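Local coordinates for protein-glutamine gamma-glutamyltransferase (PDB 6G49) that displays transglutaminase activity in vitro through its periplasmic domain, joining glutamine to lysine side chains of proteins, and is critical for the viability of Pseudomonas aeruginosa, at residues Tyr72-Thr77 and Trp299-Pro304; Ser138-Gln143 and Pro260-Ala265; Phe252-Ala257 and Ala288-Trp293. One frame throughout, in Å; residues are numbered along the deposited sequence. Where two conformers were deposited one is given.

Interaction 1 (Tyr72-Thr77 and Trp299-Pro304); sequences YWRALT and WLSVDP
Y72 brings the hydroxyl edge of its ring against the carboxylate of D303, the active-site aspartate inferred by similarity for this transglutaminase-like domain. Its OH donates a short hydrogen bond of 2.6 Å to D303 OD2. The acceptor lies in the plane of the phenol ring, while the carboxylate is turned nearly perpendicular to it, the two planes standing 85° apart. OD2 takes the phenol on its anti lone pair, the one directed away from OD1. The D303 side chain reaches across because CG is anti to the backbone N (chi1 -176°), which carries the carboxylate out from the end of strand 298-302 toward strand 72-81. The rest of the interface is looser: R74 makes a long and doubtful approach to S301, and its guanidinium is salt-bridged to E291. W289 meets the Y72 ring edge-to-face. D303 OD2 is also hydrogen-bonded to H287 NE2, and OD1 to the backbone N of T305. With both carboxylate oxygens engaged, rotation of the group is restrained, consistent with Y72 acting as a second-shell residue that positions the aspartate of a Cys-His-Asp triad.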
loop_
_atom_site.group_PDB
_atom_site.type_symbol
_atom_site.label_atom_id
_atom_site.label_comp_id
_atom_site.label_asym_id
_atom_site.label_seq_id
_atom_site.Cartn_x
_atom_site.Cartn_y
_atom_site.Cartn_z
ATOM N N TYR A 72 3.687 2.227 -8.287
ATOM C CA TYR A 72 3.028 1.589 -7.141
ATOM C C TYR A 72 2.013 0.578 -7.639
ATOM O O TYR A 72 0.902 0.920 -8.041
ATOM C CB TYR A 72 2.367 2.635 -6.233
ATOM C CG TYR A 72 3.370 3.371 -5.386
ATOM C CD1 TYR A 72 4.104 4.422 -5.890
ATOM C CD2 TYR A 72 3.542 3.061 -4.044
ATOM C CE1 TYR A 72 5.027 5.076 -5.114
ATOM C CE2 TYR A 72 4.454 3.734 -3.237
ATOM C CZ TYR A 72 5.196 4.766 -3.787
ATOM O OH TYR A 72 6.062 5.433 -2.983
ATOM N N TRP A 73 2.416 -0.684 -7.591
ATOM C CA TRP A 73 1.643 -1.829 -8.027
ATOM C C TRP A 73 0.735 -2.324 -6.900
ATOM O O TRP A 73 1.223 -3.063 -6.033
ATOM C CB TRP A 73 2.524 -2.958 -8.567
ATOM C CG TRP A 73 3.551 -2.531 -9.561
ATOM C CD1 TRP A 73 4.861 -2.293 -9.314
ATOM C CD2 TRP A 73 3.349 -2.234 -10.961
ATOM N NE1 TRP A 73 5.494 -1.861 -10.459
ATOM C CE2 TRP A 73 4.587 -1.832 -11.467
ATOM C CE3 TRP A 73 2.231 -2.282 -11.791
ATOM C CZ2 TRP A 73 4.744 -1.455 -12.805
ATOM C CZ3 TRP A 73 2.385 -1.914 -13.112
ATOM C CH2 TRP A 73 3.632 -1.544 -13.579
ATOM N N ARG A 74 -0.518 -1.872 -6.872
ATOM C CA ARG A 74 -1.466 -2.306 -5.831
ATOM C C ARG A 74 -1.785 -3.778 -6.034
ATOM O O ARG A 74 -2.068 -4.234 -7.151
ATOM C CB ARG A 74 -2.789 -1.538 -5.784
ATOM C CG ARG A 74 -3.752 -1.984 -4.678
ATOM C CD ARG A 74 -5.067 -1.191 -4.622
ATOM N NE ARG A 74 -4.875 0.245 -4.531
ATOM C CZ ARG A 74 -5.471 1.031 -3.642
ATOM N NH1 ARG A 74 -6.452 0.523 -2.894
ATOM N NH2 ARG A 74 -5.065 2.283 -3.493
ATOM N N ALA A 75 -1.756 -4.540 -4.921
ATOM C CA ALA A 75 -2.272 -5.905 -4.859
ATOM C C ALA A 75 -3.556 -5.974 -4.065
ATOM O O ALA A 75 -4.579 -6.492 -4.551
ATOM C CB ALA A 75 -1.256 -6.845 -4.298
ATOM N N LEU A 76 -3.510 -5.484 -2.814
ATOM C CA LEU A 76 -4.705 -5.565 -1.956
ATOM C C LEU A 76 -4.602 -4.456 -0.918
ATOM O O LEU A 76 -3.579 -3.828 -0.766
ATOM C CB LEU A 76 -4.825 -6.927 -1.279
ATOM C CG LEU A 76 -3.835 -7.250 -0.173
ATOM C CD1 LEU A 76 -4.452 -8.306 0.752
ATOM C CD2 LEU A 76 -2.497 -7.733 -0.732
ATOM N N THR A 77 -5.693 -4.246 -0.168
ATOM C CA THR A 77 -5.678 -3.411 1.029
ATOM C C THR A 77 -5.931 -4.280 2.237
ATOM O O THR A 77 -6.579 -5.339 2.157
ATOM C CB THR A 77 -6.671 -2.234 1.062
ATOM O OG1 THR A 77 -7.984 -2.695 1.432
ATOM C CG2 THR A 77 -6.691 -1.453 -0.230
ATOM N N TRP A 299 -10.121 9.215 -1.469
ATOM C CA TRP A 299 -8.901 8.512 -0.984
ATOM C C TRP A 299 -7.668 9.110 -1.666
ATOM O O TRP A 299 -7.654 9.277 -2.890
ATOM C CB TRP A 299 -8.984 7.021 -1.238
ATOM C CG TRP A 299 -10.035 6.276 -0.471
ATOM C CD1 TRP A 299 -11.295 5.964 -0.877
ATOM C CD2 TRP A 299 -9.919 5.762 0.860
ATOM N NE1 TRP A 299 -11.960 5.293 0.116
ATOM C CE2 TRP A 299 -11.157 5.174 1.211
ATOM C CE3 TRP A 299 -8.884 5.772 1.818
ATOM C CZ2 TRP A 299 -11.339 4.472 2.410
ATOM C CZ3 TRP A 299 -9.110 5.137 3.023
ATOM C CH2 TRP A 299 -10.312 4.508 3.324
ATOM N N LEU A 300 -6.621 9.364 -0.879
ATOM C CA LEU A 300 -5.323 9.771 -1.376
ATOM C C LEU A 300 -4.264 8.851 -0.795
ATOM O O LEU A 300 -4.295 8.519 0.393
ATOM C CB LEU A 300 -5.027 11.215 -0.976
ATOM C CG LEU A 300 -5.976 12.279 -1.575
ATOM C CD1 LEU A 300 -5.642 13.623 -0.985
ATOM C CD2 LEU A 300 -5.917 12.295 -3.087
ATOM N N SER A 301 -3.317 8.430 -1.643
ATOM C CA SER A 301 -2.262 7.537 -1.215
ATOM C C SER A 301 -1.048 8.340 -0.773
ATOM O O SER A 301 -0.742 9.383 -1.342
ATOM C CB SER A 301 -1.860 6.616 -2.344
ATOM O OG SER A 301 -2.963 5.826 -2.757
ATOM N N VAL A 302 -0.353 7.827 0.230
ATOM C CA VAL A 302 0.829 8.447 0.778
ATOM C C VAL A 302 1.795 7.332 1.194
ATOM O O VAL A 302 1.388 6.280 1.643
ATOM C CB VAL A 302 0.487 9.390 1.931
ATOM C CG1 VAL A 302 -0.092 8.675 3.147
ATOM C CG2 VAL A 302 1.649 10.275 2.297
ATOM N N ASP A 303 3.100 7.605 1.073
ATOM C CA ASP A 303 4.096 6.567 1.379
ATOM C C ASP A 303 5.099 7.094 2.385
ATOM O O ASP A 303 6.004 7.833 2.021
ATOM C CB ASP A 303 4.813 6.106 0.122
ATOM C CG ASP A 303 5.771 4.987 0.408
ATOM O OD1 ASP A 303 5.913 4.576 1.588
ATOM O OD2 ASP A 303 6.344 4.473 -0.607
ATOM N N PRO A 304 4.970 6.736 3.676
ATOM C CA PRO A 304 5.863 7.252 4.699
ATOM C C PRO A 304 7.315 6.812 4.493
ATOM O O PRO A 304 8.221 7.482 4.997
ATOM C CB PRO A 304 5.294 6.714 6.030
ATOM C CG PRO A 304 4.435 5.567 5.620
ATOM C CD PRO A 304 3.895 5.917 4.254
#

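Interaction 2 (Ser138-Gln143 and Pro260-Ala265)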
loop_
_atom_site.group_PDB
_atom_site.type_symbol
_atom_site.label_atom_id
_atom_site.label_comp_id
_atom_site.label_asym_id
_atom_site.label_seq_id
_atom_site.Cartn_x
_atom_site.Cartn_y
_atom_site.Cartn_z
ATOM N N SER A 138 -14.402 -2.875 -3.810
ATOM C CA SER A 138 -14.743 -1.637 -3.165
ATOM C C SER A 138 -13.506 -0.904 -2.618
ATOM O O SER A 138 -13.567 0.313 -2.497
ATOM C CB SER A 138 -15.760 -1.855 -2.013
ATOM O OG SER A 138 -15.523 -3.029 -1.250
ATOM N N ASP A 139 -12.404 -1.638 -2.353
ATOM C CA ASP A 139 -11.166 -1.044 -1.858
ATOM C C ASP A 139 -10.153 -0.829 -3.006
ATOM O O ASP A 139 -8.927 -0.703 -2.739
ATOM C CB ASP A 139 -10.578 -1.902 -0.744
ATOM C CG ASP A 139 -10.053 -3.245 -1.224
ATOM O OD1 ASP A 139 -10.508 -3.675 -2.348
ATOM O OD2 ASP A 139 -9.263 -3.887 -0.496
ATOM N N PHE A 140 -10.645 -0.883 -4.261
ATOM C CA PHE A 140 -9.873 -0.555 -5.469
ATOM C C PHE A 140 -8.754 -1.568 -5.690
ATOM O O PHE A 140 -7.766 -1.222 -6.288
ATOM C CB PHE A 140 -9.316 0.860 -5.386
ATOM C CG PHE A 140 -10.396 1.905 -5.243
ATOM C CD1 PHE A 140 -11.107 2.314 -6.351
ATOM C CD2 PHE A 140 -10.795 2.370 -3.999
ATOM C CE1 PHE A 140 -12.190 3.181 -6.235
ATOM C CE2 PHE A 140 -11.870 3.233 -3.890
ATOM C CZ PHE A 140 -12.552 3.643 -5.003
ATOM N N HIS A 141 -8.924 -2.809 -5.276
ATOM C CA HIS A 141 -8.010 -3.873 -5.681
ATOM C C HIS A 141 -8.774 -4.845 -6.582
ATOM O O HIS A 141 -9.984 -4.943 -6.516
ATOM C CB HIS A 141 -7.406 -4.579 -4.452
ATOM C CG HIS A 141 -8.116 -5.803 -4.011
ATOM N ND1 HIS A 141 -9.248 -5.740 -3.243
ATOM C CD2 HIS A 141 -7.856 -7.119 -4.171
ATOM C CE1 HIS A 141 -9.672 -6.974 -2.989
ATOM N NE2 HIS A 141 -8.847 -7.850 -3.559
ATOM N N LEU A 142 -8.004 -5.559 -7.399
ATOM C CA LEU A 142 -8.529 -6.511 -8.369
ATOM C C LEU A 142 -8.566 -7.918 -7.755
ATOM O O LEU A 142 -7.547 -8.469 -7.403
ATOM C CB LEU A 142 -7.572 -6.483 -9.583
ATOM C CG LEU A 142 -7.495 -5.191 -10.373
ATOM C CD1 LEU A 142 -6.337 -5.281 -11.343
ATOM C CD2 LEU A 142 -8.791 -4.933 -11.106
ATOM N N GLN A 143 -9.773 -8.480 -7.623
ATOM C CA GLN A 143 -9.984 -9.778 -7.038
ATOM C C GLN A 143 -10.416 -10.716 -8.175
ATOM O O GLN A 143 -11.454 -10.469 -8.821
ATOM C CB GLN A 143 -11.054 -9.736 -5.935
ATOM C CG GLN A 143 -11.227 -11.082 -5.191
ATOM C CD GLN A 143 -10.358 -11.259 -3.937
ATOM O OE1 GLN A 143 -9.517 -10.422 -3.539
ATOM N NE2 GLN A 143 -10.534 -12.397 -3.262
ATOM N N PRO A 260 -10.070 8.153 8.386
ATOM C CA PRO A 260 -10.137 6.781 7.888
ATOM C C PRO A 260 -8.884 6.517 7.036
ATOM O O PRO A 260 -8.482 7.380 6.260
ATOM C CB PRO A 260 -11.420 6.749 7.056
ATOM C CG PRO A 260 -12.209 7.952 7.567
ATOM C CD PRO A 260 -11.152 9.006 7.832
ATOM N N ALA A 261 -8.273 5.357 7.286
ATOM C CA ALA A 261 -6.981 5.041 6.640
ATOM C C ALA A 261 -6.850 3.541 6.561
ATOM O O ALA A 261 -7.376 2.820 7.416
ATOM C CB ALA A 261 -5.839 5.642 7.421
ATOM N N ARG A 262 -6.068 3.058 5.565
ATOM C CA ARG A 262 -5.849 1.630 5.444
ATOM C C ARG A 262 -4.454 1.439 4.841
ATOM O O ARG A 262 -3.893 2.370 4.257
ATOM C CB ARG A 262 -6.942 0.900 4.652
ATOM C CG ARG A 262 -7.166 1.459 3.257
ATOM C CD ARG A 262 -8.400 0.838 2.616
ATOM N NE ARG A 262 -8.708 1.509 1.370
ATOM C CZ ARG A 262 -9.930 1.629 0.821
ATOM N NH1 ARG A 262 -10.997 1.079 1.412
ATOM N NH2 ARG A 262 -10.060 2.295 -0.330
ATOM N N VAL A 263 -3.926 0.254 5.093
ATOM C CA VAL A 263 -2.640 -0.141 4.488
ATOM C C VAL A 263 -2.898 -0.710 3.104
ATOM O O VAL A 263 -3.794 -1.556 2.896
ATOM C CB VAL A 263 -1.920 -1.138 5.416
ATOM C CG1 VAL A 263 -0.712 -1.765 4.731
ATOM C CG2 VAL A 263 -1.545 -0.483 6.740
ATOM N N VAL A 264 -2.076 -0.270 2.159
ATOM C CA VAL A 264 -2.083 -0.796 0.789
ATOM C C VAL A 264 -0.832 -1.677 0.664
ATOM O O VAL A 264 0.257 -1.219 0.983
ATOM C CB VAL A 264 -2.090 0.327 -0.255
ATOM C CG1 VAL A 264 -2.282 -0.244 -1.660
ATOM C CG2 VAL A 264 -3.216 1.325 0.010
ATOM N N ALA A 265 -1.000 -2.888 0.170
ATOM C CA ALA A 265 0.103 -3.800 -0.027
ATOM C C ALA A 265 0.230 -4.122 -1.522
ATOM O O ALA A 265 -0.755 -4.241 -2.243
ATOM C CB ALA A 265 -0.128 -5.078 0.712
HETATM O O HOH W 1 -12.997 2.046 -0.497
#
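R262 extends from strand 261-265, in the antiparallel sheet that the transglutaminase-like core shares with the N-terminal part, and lays its guanidinium against the loop at D139 and F140, joining that part to the core. The side chains of F140 and R262 cross at about a right angle, with ring and guanidinium planes 59° apart; NH2 comes to the edge of the F140 ring, 3.7 Å from CD2 and in the ring plane. D139 CB rests over one face of the guanidinium, 3.7 Å from NH1 and toward the rim, so that methylene rather than carboxylate covers the charge, while W299 makes a cation-pi contact from the opposite side. The charge is answered by salt bridges to E291 and E79. A water joins the segments, accepting from R262 NH1 at 2.9 Å and donating to the carbonyl O of S138. D139 OD2 is hydrogen-bonded to T77 OG1 of strand 72-81, while OD1 uses its syn lone pair to receive H141 ND1 of its own segment at 2.6 Å, almost straight at 173°. On the far edge of the imidazole, NE2 donates to Q143 OE1 at 2.7 Å, in the carbonyl plane.

Interaction 3 (Phe252-Ala257 and Ala288-Trp293)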
loop_
_atom_site.group_PDB
_atom_site.type_symbol
_atom_site.label_atom_id
_atom_site.label_comp_id
_atom_site.label_asym_id
_atom_site.label_seq_id
_atom_site.Cartn_x
_atom_site.Cartn_y
_atom_site.Cartn_z
ATOM N N PHE A 252 -2.275 3.468 11.762
ATOM C CA PHE A 252 -2.714 3.445 13.175
ATOM C C PHE A 252 -2.958 4.860 13.676
ATOM O O PHE A 252 -4.047 5.153 14.219
ATOM C CB PHE A 252 -1.707 2.726 14.052
ATOM C CG PHE A 252 -2.131 2.627 15.488
ATOM C CD1 PHE A 252 -2.048 3.723 16.327
ATOM C CD2 PHE A 252 -2.615 1.436 15.962
ATOM C CE1 PHE A 252 -2.483 3.628 17.642
ATOM C CE2 PHE A 252 -3.052 1.325 17.292
ATOM C CZ PHE A 252 -2.955 2.422 18.125
ATOM N N VAL A 253 -1.959 5.732 13.523
ATOM C CA VAL A 253 -2.040 7.083 14.077
ATOM C C VAL A 253 -3.154 7.854 13.392
ATOM O O VAL A 253 -3.930 8.555 14.052
ATOM C CB VAL A 253 -0.694 7.826 14.010
ATOM C CG1 VAL A 253 -0.829 9.280 14.457
ATOM C CG2 VAL A 253 0.304 7.114 14.861
ATOM N N LEU A 254 -3.319 7.693 12.062
ATOM C CA LEU A 254 -4.411 8.389 11.345
ATOM C C LEU A 254 -5.773 7.933 11.873
ATOM O O LEU A 254 -6.650 8.800 12.151
ATOM C CB LEU A 254 -4.291 8.180 9.833
ATOM C CG LEU A 254 -3.099 8.833 9.142
ATOM C CD1 LEU A 254 -3.097 8.469 7.680
ATOM C CD2 LEU A 254 -3.052 10.343 9.314
ATOM N N ARG A 255 -5.971 6.651 12.057
ATOM C CA ARG A 255 -7.233 6.163 12.522
ATOM C C ARG A 255 -7.480 6.678 13.937
ATOM O O ARG A 255 -8.657 7.040 14.278
ATOM C CB ARG A 255 -7.256 4.653 12.605
ATOM C CG ARG A 255 -7.300 3.975 11.241
ATOM C CD ARG A 255 -7.599 2.513 11.376
ATOM N NE ARG A 255 -7.738 1.876 10.051
ATOM C CZ ARG A 255 -8.145 0.664 9.802
ATOM N NH1 ARG A 255 -8.427 -0.204 10.770
ATOM N NH2 ARG A 255 -8.329 0.312 8.509
ATOM N N ALA A 256 -6.435 6.704 14.763
ATOM C CA ALA A 256 -6.587 7.174 16.164
ATOM C C ALA A 256 -6.891 8.669 16.188
ATOM O O ALA A 256 -7.478 9.134 17.210
ATOM C CB ALA A 256 -5.404 6.807 17.001
ATOM N N ALA A 257 -6.542 9.420 15.161
ATOM C CA ALA A 257 -6.834 10.838 15.024
ATOM C C ALA A 257 -8.192 11.078 14.335
ATOM O O ALA A 257 -8.510 12.196 14.006
ATOM C CB ALA A 257 -5.775 11.532 14.221
ATOM N N ALA A 288 4.553 -1.741 1.095
ATOM C CA ALA A 288 3.332 -1.368 1.796
ATOM C C ALA A 288 3.321 0.127 2.010
ATOM O O ALA A 288 4.361 0.732 2.340
ATOM C CB ALA A 288 3.221 -2.090 3.108
ATOM N N TRP A 289 2.163 0.755 1.773
ATOM C CA TRP A 289 1.978 2.148 1.917
ATOM C C TRP A 289 0.577 2.411 2.517
ATOM O O TRP A 289 -0.050 1.476 3.051
ATOM C CB TRP A 289 2.272 2.913 0.630
ATOM C CG TRP A 289 1.430 2.538 -0.557
ATOM C CD1 TRP A 289 0.380 3.233 -1.082
ATOM C CD2 TRP A 289 1.674 1.446 -1.471
ATOM N NE1 TRP A 289 -0.112 2.605 -2.198
ATOM C CE2 TRP A 289 0.669 1.521 -2.473
ATOM C CE3 TRP A 289 2.572 0.370 -1.518
ATOM C CZ2 TRP A 289 0.590 0.608 -3.534
ATOM C CZ3 TRP A 289 2.497 -0.504 -2.579
ATOM C CH2 TRP A 289 1.499 -0.402 -3.549
ATOM N N VAL A 290 0.137 3.656 2.434
ATOM C CA VAL A 290 -1.102 4.095 3.134
ATOM C C VAL A 290 -2.003 4.811 2.129
ATOM O O VAL A 290 -1.564 5.496 1.218
ATOM C CB VAL A 290 -0.759 4.994 4.334
ATOM C CG1 VAL A 290 -2.021 5.557 5.015
ATOM C CG2 VAL A 290 0.090 4.233 5.327
ATOM N N GLU A 291 -3.309 4.717 2.368
ATOM C CA GLU A 291 -4.261 5.708 1.802
ATOM C C GLU A 291 -5.221 6.122 2.905
ATOM O O GLU A 291 -5.587 5.320 3.806
ATOM C CB GLU A 291 -4.954 5.214 0.532
ATOM C CG GLU A 291 -5.795 3.983 0.707
ATOM C CD GLU A 291 -6.327 3.413 -0.602
ATOM O OE1 GLU A 291 -7.066 2.425 -0.561
ATOM O OE2 GLU A 291 -5.970 3.947 -1.660
ATOM N N TYR A 292 -5.640 7.377 2.814
ATOM C CA TYR A 292 -6.552 7.948 3.777
ATOM C C TYR A 292 -7.658 8.685 3.013
ATOM O O TYR A 292 -7.490 9.152 1.877
ATOM C CB TYR A 292 -5.825 8.858 4.768
ATOM C CG TYR A 292 -5.286 10.149 4.193
ATOM C CD1 TYR A 292 -4.121 10.184 3.420
ATOM C CD2 TYR A 292 -6.011 11.313 4.314
ATOM C CE1 TYR A 292 -3.712 11.375 2.820
ATOM C CE2 TYR A 292 -5.583 12.503 3.735
ATOM C CZ TYR A 292 -4.444 12.529 2.992
ATOM O OH TYR A 292 -4.109 13.751 2.485
ATOM N N TRP A 293 -8.758 8.901 3.727
ATOM C CA TRP A 293 -9.947 9.464 3.130
ATOM C C TRP A 293 -10.261 10.811 3.759
ATOM O O TRP A 293 -10.151 11.003 4.970
ATOM C CB TRP A 293 -11.139 8.516 3.330
ATOM C CG TRP A 293 -12.376 8.991 2.622
ATOM C CD1 TRP A 293 -12.729 8.780 1.312
ATOM C CD2 TRP A 293 -13.408 9.818 3.196
ATOM N NE1 TRP A 293 -13.890 9.463 1.038
ATOM C CE2 TRP A 293 -14.315 10.109 2.163
ATOM C CE3 TRP A 293 -13.603 10.365 4.464
ATOM C CZ2 TRP A 293 -15.454 10.894 2.367
ATOM C CZ3 TRP A 293 -14.710 11.173 4.662
ATOM C CH2 TRP A 293 -15.646 11.373 3.640
#
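L254 projects from helix 243-256 onto V290 and Y292 of strand 286-294, in the helix-against-antiparallel-sheet arrangement of the transglutaminase-like, papain-related core, where the helix begins at the putative nucleophile C243. Its CB already points at the strand but stops short of it. CG follows, and from there CD1 continues the extended path (chi2 177°), carrying one methyl to the strand. That methyl alone reaches it: CD1 lies 4.1 Å from V290 CG1, while Y292 CB is 4.0 Å away. The two partners alternate with E291, whose side chain leaves from the other face of the strand to meet R262, R164 and R74, so at this point the strand turns V290 and Y292 to the helix and the E291 carboxylate to the other side. V290 presents a single branch, CG1. Y292 begins toward the helix, but its first torsion (chi1 69°) swings the ring off, leaving the methylene as the part that touches; the residue also packs on Q202 and V205 of helix 201-214. L254 shares V205 and also touches A261, so helix 201-214 and strands 261-265 and 286-294 all meet this leucine. The contact is wholly apolar and buried. In helix 243-256 itself, A256 N is bonded to F252 O at 2.9 Å.

How the interactions relate
From the N terminus, segment 72-77 comes first, and interaction 1 closes the widest loop by joining it to 299-304, some 220 residues on. Interactions 2 and 3 are both nested within that loop. Segment 138-143 follows and is tied to 260-265, but segment 252-257, at the end of helix 243-256, precedes that strand and pairs with 288-293 after it, so interactions 2 and 3 cross. Strands 72-81, 261-265, 286-294 and 298-302 are successive neighbours in one antiparallel sheet, which all three contacts reach. Interactions 1 and 2 bind the N-terminal part to the transglutaminase-like core; interaction 3, internal to that core, seats its helix on the sheet.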